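PDB 2OD5: hypothetical protein from Uncultured marine organism, which probably binds nucleic acid through a small winged helix-turn-helix domain, although its actual target and role remain unknown. Local coordinates for residues A[13-18]-A[40-45]; A[33-38]-A[44-49]. All blocks are in the same frame, centred on the assembly; numbering follows the deposited sequence. Where two conformers were deposited one is given.

In the fold
Both contacts belong to the helical half of a winged helix-turn-helix domain, and their centres lie about 8 Å apart. Helix 9-23 comes first in the chain, then helix 31-39, then the loop leading into helix 48-57; beyond it, the long strands 61-71 and 75-84 form a hairpin in the position of the wing. Interaction 1 sets this loop against helix 9-23. Interaction 2 sets the end of the loop and the start of helix 48-57 against helix 31-39. The two share His44 and Gly45 and also touch directly, Ile16 packing on both Ile38 and Thr46. The loop, held on both helices, probably helps to set where helix 48-57 begins, the helix that in many relatives enters the DNA groove.

Interaction 1: A[13-18]-A[40-45]; sequences TVRIRE and STMRHG. With EDO (1,2-ethanediol), chain F.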
loop_
_atom_site.group_PDB
_atom_site.type_symbol
_atom_site.label_atom_id
_atom_site.label_comp_id
_atom_site.label_asym_id
_atom_site.label_seq_id
_atom_site.Cartn_x
_atom_site.Cartn_y
_atom_site.Cartn_z
ATOM N N THR A 13 -6.435 4.841 -11.474
ATOM C CA THR A 13 -6.354 3.799 -10.452
ATOM C C THR A 13 -5.597 2.576 -10.971
ATOM O O THR A 13 -4.748 2.033 -10.275
ATOM C CB THR A 13 -7.754 3.413 -9.905
ATOM O OG1 THR A 13 -8.296 4.536 -9.196
ATOM C CG2 THR A 13 -7.672 2.240 -8.947
ATOM N N VAL A 14 -5.870 2.172 -12.200
ATOM C CA VAL A 14 -5.109 1.087 -12.824
ATOM C C VAL A 14 -3.594 1.389 -12.911
ATOM O O VAL A 14 -2.749 0.516 -12.686
ATOM C CB VAL A 14 -5.628 0.810 -14.249
ATOM C CG1 VAL A 14 -4.686 -0.135 -15.003
ATOM C CG2 VAL A 14 -7.058 0.257 -14.201
ATOM N N ARG A 15 -3.266 2.617 -13.288
ATOM C CA ARG A 15 -1.878 3.060 -13.367
ATOM C C ARG A 15 -1.220 3.001 -11.984
ATOM O O ARG A 15 -0.078 2.565 -11.839
ATOM C CB ARG A 15 -1.860 4.498 -13.883
ATOM C CG ARG A 15 -0.555 4.988 -14.452
ATOM C CD ARG A 15 -0.789 6.202 -15.399
ATOM N NE ARG A 15 -1.699 7.212 -14.826
ATOM C CZ ARG A 15 -1.324 8.286 -14.129
ATOM N NH1 ARG A 15 -0.044 8.533 -13.870
ATOM N NH2 ARG A 15 -2.248 9.121 -13.668
ATOM N N ILE A 16 -1.950 3.471 -10.986
ATOM C CA ILE A 16 -1.473 3.489 -9.595
ATOM C C ILE A 16 -1.207 2.063 -9.110
ATOM O O ILE A 16 -0.159 1.797 -8.518
ATOM C CB ILE A 16 -2.465 4.186 -8.681
ATOM C CG1 ILE A 16 -2.481 5.697 -8.977
ATOM C CG2 ILE A 16 -2.072 4.019 -7.216
ATOM C CD1 ILE A 16 -3.428 6.512 -8.086
ATOM N N ARG A 17 -2.140 1.149 -9.375
ATOM C CA ARG A 17 -1.957 -0.254 -8.987
ATOM C C ARG A 17 -0.703 -0.850 -9.567
ATOM O O ARG A 17 -0.014 -1.589 -8.882
ATOM C CB ARG A 17 -3.120 -1.131 -9.414
ATOM C CG ARG A 17 -4.382 -0.944 -8.638
ATOM C CD ARG A 17 -5.436 -1.891 -9.201
ATOM N NE ARG A 17 -6.590 -1.984 -8.329
ATOM C CZ ARG A 17 -7.672 -2.711 -8.595
ATOM N NH1 ARG A 17 -7.754 -3.405 -9.721
ATOM N NH2 ARG A 17 -8.684 -2.750 -7.732
ATOM N N GLU A 18 -0.416 -0.587 -10.844
ATOM C CA GLU A 18 0.769 -1.150 -11.475
ATOM C C GLU A 18 2.045 -0.603 -10.843
ATOM O O GLU A 18 3.015 -1.333 -10.653
ATOM C CB GLU A 18 0.748 -0.885 -12.988
ATOM C CG GLU A 18 -0.446 -1.514 -13.689
ATOM N N SER A 40 5.828 10.709 -6.102
ATOM C CA SER A 40 7.071 11.167 -6.707
ATOM C C SER A 40 7.166 10.922 -8.198
ATOM O O SER A 40 8.066 11.464 -8.835
ATOM C CB SER A 40 8.284 10.546 -6.004
ATOM O OG SER A 40 8.486 9.226 -6.456
ATOM N N THR A 41 6.244 10.149 -8.773
ATOM C CA THR A 41 6.343 9.727 -10.174
ATOM C C THR A 41 5.074 9.920 -10.991
ATOM O O THR A 41 4.909 9.279 -12.036
ATOM C CB THR A 41 6.695 8.234 -10.216
ATOM O OG1 THR A 41 5.653 7.482 -9.571
ATOM C CG2 THR A 41 8.018 7.993 -9.462
HETATM N N MSE A 42 4.168 10.767 -10.512
HETATM C CA MSE A 42 2.894 11.054 -11.153
HETATM C C MSE A 42 2.727 12.563 -11.049
HETATM O O MSE A 42 3.265 13.177 -10.112
HETATM C CB MSE A 42 1.752 10.401 -10.368
HETATM C CG MSE A 42 1.773 8.942 -10.420
HETATM SE SE MSE A 42 0.197 8.290 -9.616
HETATM C CE MSE A 42 0.551 8.687 -7.774
ATOM N N ARG A 43 2.005 13.157 -11.985
ATOM C CA ARG A 43 1.781 14.616 -11.956
ATOM C C ARG A 43 0.980 15.057 -10.723
ATOM O O ARG A 43 1.353 16.014 -10.054
ATOM C CB ARG A 43 1.062 15.081 -13.221
ATOM C CG ARG A 43 0.795 16.540 -13.264
ATOM C CD ARG A 43 2.036 17.396 -13.023
ATOM N NE ARG A 43 1.777 18.828 -13.129
ATOM C CZ ARG A 43 1.414 19.596 -12.095
ATOM N NH1 ARG A 43 1.285 19.076 -10.900
ATOM N NH2 ARG A 43 1.190 20.888 -12.258
ATOM N N HIS A 44 -0.125 14.372 -10.443
ATOM C CA HIS A 44 -1.054 14.797 -9.382
ATOM C C HIS A 44 -1.071 13.848 -8.208
ATOM O O HIS A 44 -1.169 14.293 -7.065
ATOM C CB HIS A 44 -2.452 14.989 -9.938
ATOM C CG HIS A 44 -2.522 16.079 -10.959
ATOM N ND1 HIS A 44 -2.247 17.392 -10.647
ATOM C CD2 HIS A 44 -2.711 16.041 -12.301
ATOM C CE1 HIS A 44 -2.355 18.130 -11.741
ATOM N NE2 HIS A 44 -2.618 17.330 -12.761
ATOM N N GLY A 45 -0.951 12.550 -8.488
ATOM C CA GLY A 45 -0.795 11.557 -7.459
ATOM C C GLY A 45 -2.074 11.364 -6.666
ATOM O O GLY A 45 -3.177 11.582 -7.184
HETATM C C1 EDO F . -5.226 9.201 -15.743
HETATM O O1 EDO F . -6.395 8.553 -16.259
HETATM C C2 EDO F . -4.004 8.677 -16.486
HETATM O O2 EDO F . -3.841 7.270 -16.268
HETATM O O HOH W 1 1.204 11.528 -14.424
#
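A single water ties Arg15 to the loop, accepting a hydrogen bond from Arg43 N at 3.0 Å and a weak one from Arg15 NH1 at 3.3 Å. The same guanidinium group has a second partner at its edge: Arg15 NE donates to O2 of an ethanediol at 2.6 Å, close to the plane of the group, in a bond bent to 138°. That small diol, probably left from crystallisation, also bonds to the backbone of Glu7 and Thr8. The arginine and the selenomethionine Met42 run past each other in opposite directions, with Arg15 NH1 3.9 Å from Met42 CG. Deeper in, the Met42 side chain crosses Ile16 at about a right angle and rests its selenium on Ile16 CG1, SE to CG1 3.8 Å. A bend at chi3 (-71°) turns Met42 CE back toward Gly45, where a beta carbon would be crowded by that methyl. Lys19 adds to the grip on the loop, its NZ bonded to Thr41 O while its chain touches Met42. The arrangement is that of a winged-helix domain, in which the first helix of the three-helix core packs against the turn between the other two.

Interaction 2: A[33-38]-A[44-49]; sequences EILEHI and HGTTSQ
On its way to Thr46, which packs on Leu35 and Ile38 of helix 31-39, the chain runs through Gly45 with a positive phi of 71°. Its CA passes 6.5 Å from Ile38 CA, and a beta carbon here would point at the helix. Thr46 makes the central contact. Its methyl CG2 meets Leu35 CD1 at 3.6 Å and, more loosely, Ile38 CG2 at 4.1 Å, crossing both side chains at a slant. The methyl faces the helix because OG1 takes the place anti to the backbone N (chi1 -168°), leaving CG2 between N and the carbonyl carbon. Asn39, at the end of the same helix, holds the Thr46 backbone N through OD1. Of Ile38 it is the CG2 branch that reaches Thr46; the side chain also packs on helix 9-23, against Lys19 and Ile20 among others. This is the turn of a helix-turn-helix, longer than the classical tight one, and it delivers the chain to helix 48-57, which is probably the recognition helix. Thr47 is the N-cap of that helix: its beta carbon points away from helix 31-39, its side chain caps a backbone N of the first turn, and OG1 is also hydrogen-bonded to Gln50 OE1. Its carbonyl carbon nevertheless lies 3.8 Å from Leu35 CD1. At Ser48 the second methyl of Leu35 takes over, CD2 lying 3.9 Å from Ser48 CB and just as near its backbone N. An alanine in place of Leu35 would remove both methyls and would probably leave a gap beside Thr46 CG2 and Ser48 CB, with the helix start less firmly held. The leucine also touches Leu51, one turn further along helix 48-57, where Ile34 packs as well.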
loop_
_atom_site.group_PDB
_atom_site.type_symbol
_atom_site.label_atom_id
_atom_site.label_comp_id
_atom_site.label_asym_id
_atom_site.label_seq_id
_atom_site.Cartn_x
_atom_site.Cartn_y
_atom_site.Cartn_z
ATOM N N GLU A 33 5.666 5.101 2.779
ATOM C CA GLU A 33 6.653 4.855 1.747
ATOM C C GLU A 33 5.996 4.686 0.369
ATOM O O GLU A 33 6.497 5.189 -0.645
ATOM C CB GLU A 33 7.448 3.595 2.065
ATOM C CG GLU A 33 8.266 3.634 3.321
ATOM C CD GLU A 33 8.978 2.291 3.510
ATOM O OE1 GLU A 33 8.297 1.273 3.882
ATOM O OE2 GLU A 33 10.197 2.246 3.219
ATOM N N ILE A 34 4.873 3.978 0.315
ATOM C CA ILE A 34 4.162 3.756 -0.931
ATOM C C ILE A 34 3.642 5.077 -1.483
ATOM O O ILE A 34 3.853 5.400 -2.656
ATOM C CB ILE A 34 2.999 2.732 -0.777
ATOM C CG1 ILE A 34 3.540 1.356 -0.321
ATOM C CG2 ILE A 34 2.255 2.555 -2.107
ATOM C CD1 ILE A 34 2.445 0.394 0.141
ATOM N N LEU A 35 3.046 5.871 -0.614
ATOM C CA LEU A 35 2.531 7.182 -1.011
ATOM C C LEU A 35 3.654 8.058 -1.527
ATOM O O LEU A 35 3.503 8.716 -2.555
ATOM C CB LEU A 35 1.859 7.884 0.176
ATOM C CG LEU A 35 1.107 9.184 -0.193
ATOM C CD1 LEU A 35 -0.073 8.897 -1.143
ATOM C CD2 LEU A 35 0.633 9.872 1.078
ATOM N N GLU A 36 4.783 8.099 -0.826
ATOM C CA GLU A 36 5.872 8.945 -1.274
ATOM C C GLU A 36 6.372 8.498 -2.655
ATOM O O GLU A 36 6.630 9.321 -3.531
ATOM C CB GLU A 36 7.016 8.988 -0.248
ATOM C CG GLU A 36 8.146 9.945 -0.680
ATOM C CD GLU A 36 9.269 10.143 0.355
ATOM O OE1 GLU A 36 9.313 9.402 1.354
ATOM O OE2 GLU A 36 10.125 11.024 0.114
ATOM N N HIS A 37 6.472 7.193 -2.869
ATOM C CA HIS A 37 6.921 6.663 -4.150
ATOM C C HIS A 37 5.979 7.028 -5.265
ATOM O O HIS A 37 6.394 7.536 -6.301
ATOM C CB HIS A 37 7.039 5.132 -4.076
ATOM C CG HIS A 37 7.423 4.537 -5.380
ATOM N ND1 HIS A 37 8.677 4.720 -5.914
ATOM C CD2 HIS A 37 6.700 3.868 -6.308
ATOM C CE1 HIS A 37 8.728 4.127 -7.098
ATOM N NE2 HIS A 37 7.536 3.620 -7.371
ATOM N N ILE A 38 4.700 6.726 -5.086
ATOM C CA ILE A 38 3.641 7.019 -6.060
ATOM C C ILE A 38 3.605 8.502 -6.425
ATOM O O ILE A 38 3.616 8.912 -7.588
ATOM C CB ILE A 38 2.264 6.615 -5.445
ATOM C CG1 ILE A 38 2.114 5.091 -5.394
ATOM C CG2 ILE A 38 1.121 7.141 -6.229
ATOM C CD1 ILE A 38 2.207 4.425 -6.755
ATOM N N HIS A 44 -0.125 14.372 -10.443
ATOM C CA HIS A 44 -1.054 14.797 -9.382
ATOM C C HIS A 44 -1.071 13.848 -8.208
ATOM O O HIS A 44 -1.169 14.293 -7.065
ATOM C CB HIS A 44 -2.452 14.989 -9.938
ATOM C CG HIS A 44 -2.522 16.079 -10.959
ATOM N ND1 HIS A 44 -2.247 17.392 -10.647
ATOM C CD2 HIS A 44 -2.711 16.041 -12.301
ATOM C CE1 HIS A 44 -2.355 18.130 -11.741
ATOM N NE2 HIS A 44 -2.618 17.330 -12.761
ATOM N N GLY A 45 -0.951 12.550 -8.488
ATOM C CA GLY A 45 -0.795 11.557 -7.459
ATOM C C GLY A 45 -2.074 11.364 -6.666
ATOM O O GLY A 45 -3.177 11.582 -7.184
ATOM N N THR A 46 -1.916 10.992 -5.397
ATOM C CA THR A 46 -3.057 10.636 -4.566
ATOM C C THR A 46 -2.859 11.096 -3.124
ATOM O O THR A 46 -1.892 11.816 -2.811
ATOM C CB THR A 46 -3.304 9.097 -4.681
ATOM O OG1 THR A 46 -4.571 8.743 -4.120
ATOM C CG2 THR A 46 -2.175 8.298 -4.048
ATOM N N THR A 47 -3.802 10.730 -2.267
ATOM C CA THR A 47 -3.772 11.082 -0.855
ATOM C C THR A 47 -3.625 9.816 -0.041
ATOM O O THR A 47 -3.873 8.713 -0.550
ATOM C CB THR A 47 -5.079 11.761 -0.425
ATOM O OG1 THR A 47 -6.175 10.858 -0.572
ATOM C CG2 THR A 47 -5.363 13.030 -1.246
ATOM N N SER A 48 -3.255 9.948 1.231
ATOM C CA SER A 48 -3.075 8.732 2.038
ATOM C C SER A 48 -4.419 8.033 2.206
ATOM O O SER A 48 -4.481 6.791 2.205
ATOM C CB SER A 48 -2.441 9.064 3.394
ATOM O OG SER A 48 -3.170 10.091 4.024
ATOM N N GLN A 49 -5.513 8.788 2.285
ATOM C CA GLN A 49 -6.841 8.175 2.434
ATOM C C GLN A 49 -7.223 7.375 1.190
ATOM O O GLN A 49 -7.630 6.216 1.272
ATOM C CB GLN A 49 -7.908 9.237 2.711
ATOM C CG GLN A 49 -9.295 8.662 2.978
ATOM C CD GLN A 49 -10.264 9.696 3.516
ATOM O OE1 GLN A 49 -10.239 10.858 3.116
ATOM N NE2 GLN A 49 -11.133 9.270 4.423
#